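Side-chain contacts in diaminopimelate decarboxylase (Aquifex aeolicus, PDB 2P3E), which probably catalyses the pyridoxal 5'-phosphate-dependent decarboxylation of meso-diaminopimelate to L-lysine, the closing step of lysine biosynthesis by the diaminopimelate route: residues V129-R132 and Q133-D136; L25-L28 and A29-G33. All coordinates share one frame; numbering follows the deposited sequence.

Contact 1 (V129-R132 and Q133-D136)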
ATOM      1  N   VAL B 129      13.838 -20.978   9.332  1.00 17.62           N
ATOM      2  CA  VAL B 129      13.020 -21.801   8.488  1.00 19.47           C
ATOM      3  C   VAL B 129      11.585 -21.874   8.996  1.00 20.36           C
ATOM      4  O   VAL B 129      11.327 -22.073  10.195  1.00 20.61           O
ATOM      5  CB  VAL B 129      13.650 -23.221   8.282  1.00 19.15           C
ATOM      6  CG1 VAL B 129      12.729 -24.106   7.509  1.00 20.92           C
ATOM      7  CG2 VAL B 129      14.981 -23.114   7.520  1.00 20.99           C
ATOM      8  N   GLU B 130      10.672 -21.728   8.039  1.00 21.48           N
ATOM      9  CA  GLU B 130       9.243 -21.590   8.263  1.00 22.41           C
ATOM     10  C   GLU B 130       8.426 -22.838   7.896  1.00 22.95           C
ATOM     11  O   GLU B 130       7.249 -22.920   8.251  1.00 23.00           O
ATOM     12  CB  GLU B 130       8.728 -20.376   7.475  1.00 23.00           C
ATOM     13  CG  GLU B 130       9.231 -19.031   7.998  1.00 24.58           C
ATOM     14  CD  GLU B 130       8.574 -18.593   9.307  1.00 28.74           C
ATOM     15  OE1 GLU B 130       7.629 -19.266   9.790  1.00 29.08           O
ATOM     16  OE2 GLU B 130       9.009 -17.557   9.842  1.00 30.54           O
ATOM     17  N   SER B 131       9.039 -23.804   7.193  1.00 22.95           N
ATOM     18  CA  SER B 131       8.356 -25.061   6.878  1.00 23.50           C
ATOM     19  C   SER B 131       9.318 -26.219   6.605  1.00 23.95           C
ATOM     20  O   SER B 131      10.497 -26.022   6.311  1.00 23.78           O
ATOM     21  CB  SER B 131       7.405 -24.895   5.674  1.00 22.58           C
ATOM     22  OG  SER B 131       8.157 -24.561   4.520  1.00 22.20           O
ATOM     23  N   ARG B 132       8.789 -27.431   6.692  1.00 24.78           N
ATOM     24  CA  ARG B 132       9.555 -28.623   6.357  1.00 25.37           C
ATOM     25  C   ARG B 132       9.882 -28.712   4.861  1.00 25.47           C
ATOM     26  O   ARG B 132      10.952 -29.185   4.478  1.00 25.75           O
ATOM     27  CB  ARG B 132       8.782 -29.867   6.770  1.00 26.01           C
ATOM     28  CG  ARG B 132       9.618 -31.136   6.660  1.00 28.71           C
ATOM     29  CD  ARG B 132       8.924 -32.317   7.303  1.00 34.32           C
ATOM     30  NE  ARG B 132       8.939 -32.239   8.767  1.00 38.58           N
ATOM     31  CZ  ARG B 132       8.764 -33.289   9.565  1.00 39.13           C
ATOM     32  NH1 ARG B 132       8.572 -34.497   9.043  1.00 39.42           N
ATOM     33  NH2 ARG B 132       8.793 -33.135  10.881  1.00 41.28           N
ATOM     34  N   GLN B 133       8.947 -28.287   4.011  1.00 25.23           N
ATOM     35  CA  GLN B 133       9.208 -28.258   2.579  1.00 24.80           C
ATOM     36  C   GLN B 133      10.374 -27.310   2.258  1.00 23.86           C
ATOM     37  O   GLN B 133      11.231 -27.625   1.423  1.00 23.40           O
ATOM     38  CB  GLN B 133       7.937 -27.904   1.803  1.00 24.99           C
ATOM     39  CG  GLN B 133       8.088 -28.085   0.309  1.00 26.53           C
ATOM     40  CD  GLN B 133       6.774 -28.024  -0.436  1.00 28.12           C
ATOM     41  OE1 GLN B 133       5.783 -27.473   0.056  1.00 27.09           O
ATOM     42  NE2 GLN B 133       6.754 -28.608  -1.635  1.00 28.08           N
ATOM     43  N   GLU B 134      10.421 -26.178   2.964  1.00 22.68           N
ATOM     44  CA  GLU B 134      11.536 -25.238   2.887  1.00 21.92           C
ATOM     45  C   GLU B 134      12.868 -25.894   3.260  1.00 21.52           C
ATOM     46  O   GLU B 134      13.873 -25.614   2.633  1.00 21.08           O
ATOM     47  CB  GLU B 134      11.277 -23.982   3.744  1.00 21.71           C
ATOM     48  CG  GLU B 134      12.414 -22.939   3.694  1.00 22.03           C
ATOM     49  CD  GLU B 134      12.224 -21.767   4.657  1.00 22.12           C
ATOM     50  OE1 GLU B 134      11.083 -21.552   5.124  1.00 21.30           O
ATOM     51  OE2 GLU B 134      13.230 -21.071   4.965  1.00 21.05           O
ATOM     52  N   LEU B 135      12.873 -26.751   4.282  1.00 20.91           N
ATOM     53  CA  LEU B 135      14.065 -27.556   4.596  1.00 20.78           C
ATOM     54  C   LEU B 135      14.571 -28.359   3.370  1.00 20.67           C
ATOM     55  O   LEU B 135      15.750 -28.319   3.053  1.00 20.69           O
ATOM     56  CB  LEU B 135      13.798 -28.489   5.786  1.00 20.30           C
ATOM     57  CG  LEU B 135      13.569 -27.852   7.173  1.00 19.36           C
ATOM     58  CD1 LEU B 135      13.032 -28.882   8.168  1.00 20.32           C
ATOM     59  CD2 LEU B 135      14.843 -27.247   7.686  1.00 19.25           C
ATOM     60  N   ASP B 136      13.659 -29.061   2.704  1.00 21.25           N
ATOM     61  CA  ASP B 136      13.950 -29.884   1.526  1.00 21.85           C
ATOM     62  C   ASP B 136      14.467 -29.036   0.362  1.00 22.31           C
ATOM     63  O   ASP B 136      15.471 -29.384  -0.292  1.00 21.82           O
ATOM     64  CB  ASP B 136      12.676 -30.622   1.097  1.00 22.12           C
ATOM     65  CG  ASP B 136      12.289 -31.727   2.052  1.00 23.27           C
ATOM     66  OD1 ASP B 136      13.186 -32.301   2.688  1.00 24.71           O
ATOM     67  OD2 ASP B 136      11.081 -32.029   2.168  1.00 25.59           O
TER

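Contact 2 (L25-L28 and A29-G33)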
ATOM      1  N   LEU B  25      11.383  22.396  11.075  1.00 18.15           N
ATOM      2  CA  LEU B  25      10.518  21.633  10.181  1.00 18.21           C
ATOM      3  C   LEU B  25       9.843  22.503   9.138  1.00 18.20           C
ATOM      4  O   LEU B  25       9.619  22.068   8.016  1.00 17.64           O
ATOM      5  CB  LEU B  25       9.485  20.818  10.978  1.00 17.83           C
ATOM      6  CG  LEU B  25      10.235  19.626  11.606  1.00 19.32           C
ATOM      7  CD1 LEU B  25       9.414  19.021  12.655  1.00 21.64           C
ATOM      8  CD2 LEU B  25      10.673  18.561  10.561  1.00 16.79           C
ATOM      9  N   LYS B  26       9.520  23.742   9.500  1.00 19.00           N
ATOM     10  CA  LYS B  26       8.955  24.661   8.509  1.00 19.17           C
ATOM     11  C   LYS B  26       9.939  24.964   7.372  1.00 18.52           C
ATOM     12  O   LYS B  26       9.557  24.955   6.201  1.00 17.34           O
ATOM     13  CB  LYS B  26       8.435  25.948   9.160  1.00 20.51           C
ATOM     14  CG  LYS B  26       7.776  26.893   8.162  1.00 22.29           C
ATOM     15  CD  LYS B  26       7.061  28.029   8.884  1.00 28.74           C
ATOM     16  CE  LYS B  26       6.289  28.887   7.905  1.00 32.81           C
ATOM     17  NZ  LYS B  26       5.820  30.159   8.567  1.00 35.95           N
ATOM     18  N   GLU B  27      11.204  25.214   7.706  1.00 18.27           N
ATOM     19  CA  GLU B  27      12.206  25.405   6.662  1.00 18.88           C
ATOM     20  C   GLU B  27      12.378  24.167   5.775  1.00 17.76           C
ATOM     21  O   GLU B  27      12.467  24.283   4.560  1.00 17.34           O
ATOM     22  CB  GLU B  27      13.564  25.826   7.227  1.00 19.15           C
ATOM     23  CG  GLU B  27      14.541  26.348   6.123  1.00 23.05           C
ATOM     24  CD  GLU B  27      14.071  27.664   5.436  1.00 28.73           C
ATOM     25  OE1 GLU B  27      13.633  28.621   6.126  1.00 31.12           O
ATOM     26  OE2 GLU B  27      14.140  27.741   4.193  1.00 32.48           O
ATOM     27  N   LEU B  28      12.439  22.991   6.391  1.00 16.95           N
ATOM     28  CA  LEU B  28      12.540  21.754   5.615  1.00 16.90           C
ATOM     29  C   LEU B  28      11.354  21.584   4.661  1.00 16.57           C
ATOM     30  O   LEU B  28      11.544  21.218   3.506  1.00 16.05           O
ATOM     31  CB  LEU B  28      12.667  20.524   6.534  1.00 16.47           C
ATOM     32  CG  LEU B  28      14.007  20.392   7.258  1.00 16.39           C
ATOM     33  CD1 LEU B  28      13.882  19.312   8.297  1.00 17.05           C
ATOM     34  CD2 LEU B  28      15.139  20.073   6.272  1.00 15.69           C
ATOM     35  N   ALA B  29      10.148  21.858   5.158  1.00 16.18           N
ATOM     36  CA  ALA B  29       8.929  21.796   4.355  1.00 16.42           C
ATOM     37  C   ALA B  29       8.928  22.791   3.183  1.00 16.95           C
ATOM     38  O   ALA B  29       8.582  22.432   2.059  1.00 16.70           O
ATOM     39  CB  ALA B  29       7.723  22.017   5.241  1.00 15.93           C
ATOM     40  N   GLN B  30       9.342  24.031   3.446  1.00 17.43           N
ATOM     41  CA  GLN B  30       9.456  25.058   2.405  1.00 18.09           C
ATOM     42  C   GLN B  30      10.574  24.747   1.419  1.00 18.13           C
ATOM     43  O   GLN B  30      10.449  25.015   0.227  1.00 18.37           O
ATOM     44  CB  GLN B  30       9.688  26.448   3.034  1.00 18.63           C
ATOM     45  CG  GLN B  30       8.530  26.968   3.871  1.00 18.37           C
ATOM     46  CD  GLN B  30       8.890  28.262   4.633  1.00 20.61           C
ATOM     47  OE1 GLN B  30      10.066  28.549   4.903  1.00 21.42           O
ATOM     48  NE2 GLN B  30       7.880  29.031   4.981  1.00 22.27           N
ATOM     49  N   THR B  31      11.663  24.170   1.913  1.00 18.19           N
ATOM     50  CA  THR B  31      12.819  23.827   1.066  1.00 18.12           C
ATOM     51  C   THR B  31      12.589  22.582   0.201  1.00 17.32           C
ATOM     52  O   THR B  31      12.853  22.597  -1.003  1.00 16.34           O
ATOM     53  CB  THR B  31      14.084  23.626   1.928  1.00 18.45           C
ATOM     54  OG1 THR B  31      14.393  24.866   2.575  1.00 21.96           O
ATOM     55  CG2 THR B  31      15.281  23.201   1.096  1.00 18.26           C
ATOM     56  N   PHE B  32      12.112  21.502   0.824  1.00 16.22           N
ATOM     57  CA  PHE B  32      12.044  20.198   0.149  1.00 15.78           C
ATOM     58  C   PHE B  32      10.641  19.798  -0.323  1.00 15.08           C
ATOM     59  O   PHE B  32      10.471  18.794  -1.025  1.00 15.08           O
ATOM     60  CB  PHE B  32      12.651  19.107   1.051  1.00 14.73           C
ATOM     61  CG  PHE B  32      14.132  19.266   1.267  1.00 15.74           C
ATOM     62  CD1 PHE B  32      15.038  18.984   0.234  1.00 16.63           C
ATOM     63  CD2 PHE B  32      14.629  19.724   2.492  1.00 14.35           C
ATOM     64  CE1 PHE B  32      16.414  19.151   0.427  1.00 15.19           C
ATOM     65  CE2 PHE B  32      15.989  19.886   2.683  1.00 15.72           C
ATOM     66  CZ  PHE B  32      16.882  19.602   1.654  1.00 15.36           C
ATOM     67  N   GLY B  33       9.639  20.580   0.068  1.00 14.74           N
ATOM     68  CA  GLY B  33       8.249  20.310  -0.281  1.00 14.29           C
ATOM     69  C   GLY B  33       7.574  19.329   0.681  1.00 13.88           C
ATOM     70  O   GLY B  33       8.231  18.733   1.541  1.00 13.08           O
TER

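Contact 1 (V129-R132 and Q133-D136)
S131 and E134 meet in a local N-capping contact, where the chain leaves strand 126-129 of the parallel barrel and starts helix 132-145. It illustrates how a serine can cap a helix while a glutamate ties the first turn back to the chain before it. S131 is the N-cap: its OG lies 3.2 Å from E134 N and accepts that amide's hydrogen. With chi1 at 63°, OG is lodged between the residue's own N and carbonyl carbon, from where it faces the first helical turn. The glutamate answers by turning back along the chain. With CG anti to the backbone N (chi1 -179°) and the rest extended, the carboxylate reaches back past V129, running opposite to it, and sets OE1 2.9 Å from E130 N. That bond is nearly straight, yet the N-H comes down on OE1 from 50° above the carboxylate plane. Because it ends on the residue before the N-cap, the pair is not a classical capping box. The second oxygen, OE2, is salt-bridged to K111; this lysine and the nearby helix start would probably both favour a charged carboxylate. V129 CG1 lies 3.7 Å from E134 CD and 3.8 Å from L135 CD2. S131 O accepts from L135 N at 3.2 Å, and R132 O from D136 N, which begins the helical ladder. L135 packs on I151 and I153 of strand 149-156 and on Y189 and A190 of helix 183-191, where Y189 OH is hydrogen-bonded to D136 OD1, while K299 of the second subunit donates to E130 O beside strand 126-129.

Contact 2 (L25-L28 and A29-G33)
A29 N bonds L25 O at 2.9 Å, the first of four consecutive main-chain links between residues four apart; K26 to Q30, E27 to T31 and L28 to F32 follow. E27 O is gripped twice. T31 N reaches it at 2.8 Å, and T31 OG1, also 2.8 Å from E27 O, donates from the opposite face of the carbonyl plane, 40° out of it. The threonine can do so because OG1 lies beside its own backbone N (chi1 -63°), folded back over the preceding turn. This is a common way for a helical threonine to satisfy its hydroxyl within the helix. Helix 25-32 links a small antiparallel sheet, strands 11-14, 17-20 and 23-24, to strand 36-40 of the mixed sheet, and its A29 and L25 face strand 289-301 of that sheet. Among the longer polar side chains, K26 and Q30 are both extended and pass at a slant, with K26 CE 3.3 Å from Q30 NE2. The lysine carries on to a salt bridge with E332; replacing it by an alanine is likely to leave that glutamate without its charged mate and the Q30 amide freer to turn. The apolar contacts gather round F32: L28 CD2 touches F32 CE2 at 3.7 Å, and the T31 methyl sits over the centre of one face. Separately, the polar L28 O lies at the ring's edge, near its plane. The chain then leaves the helix at G33, whose positive phi of 85° would press a side chain's first carbon against the carbonyl oxygen of F32.

Contact 2 comes first along the chain and closes well before contact 1 opens. Their centres are 49 Å apart, on opposite sides of the chain's centre, and their nearest atoms about 36 Å. They share neither helix nor sheet: contact 1 belongs to a strand-to-helix connection of the parallel barrel, within the pyridoxal-binding domain of the family, whereas contact 2 lies on the helix packed against the mixed sheet. Strand 289-301 nevertheless relates the two: I290 and I292 touch contact 2 in the same chain, while F297, L298 and K299 of the second subunit meet contact 1. Here the dimer sets the barrel of one chain against the mixed sheet of the other.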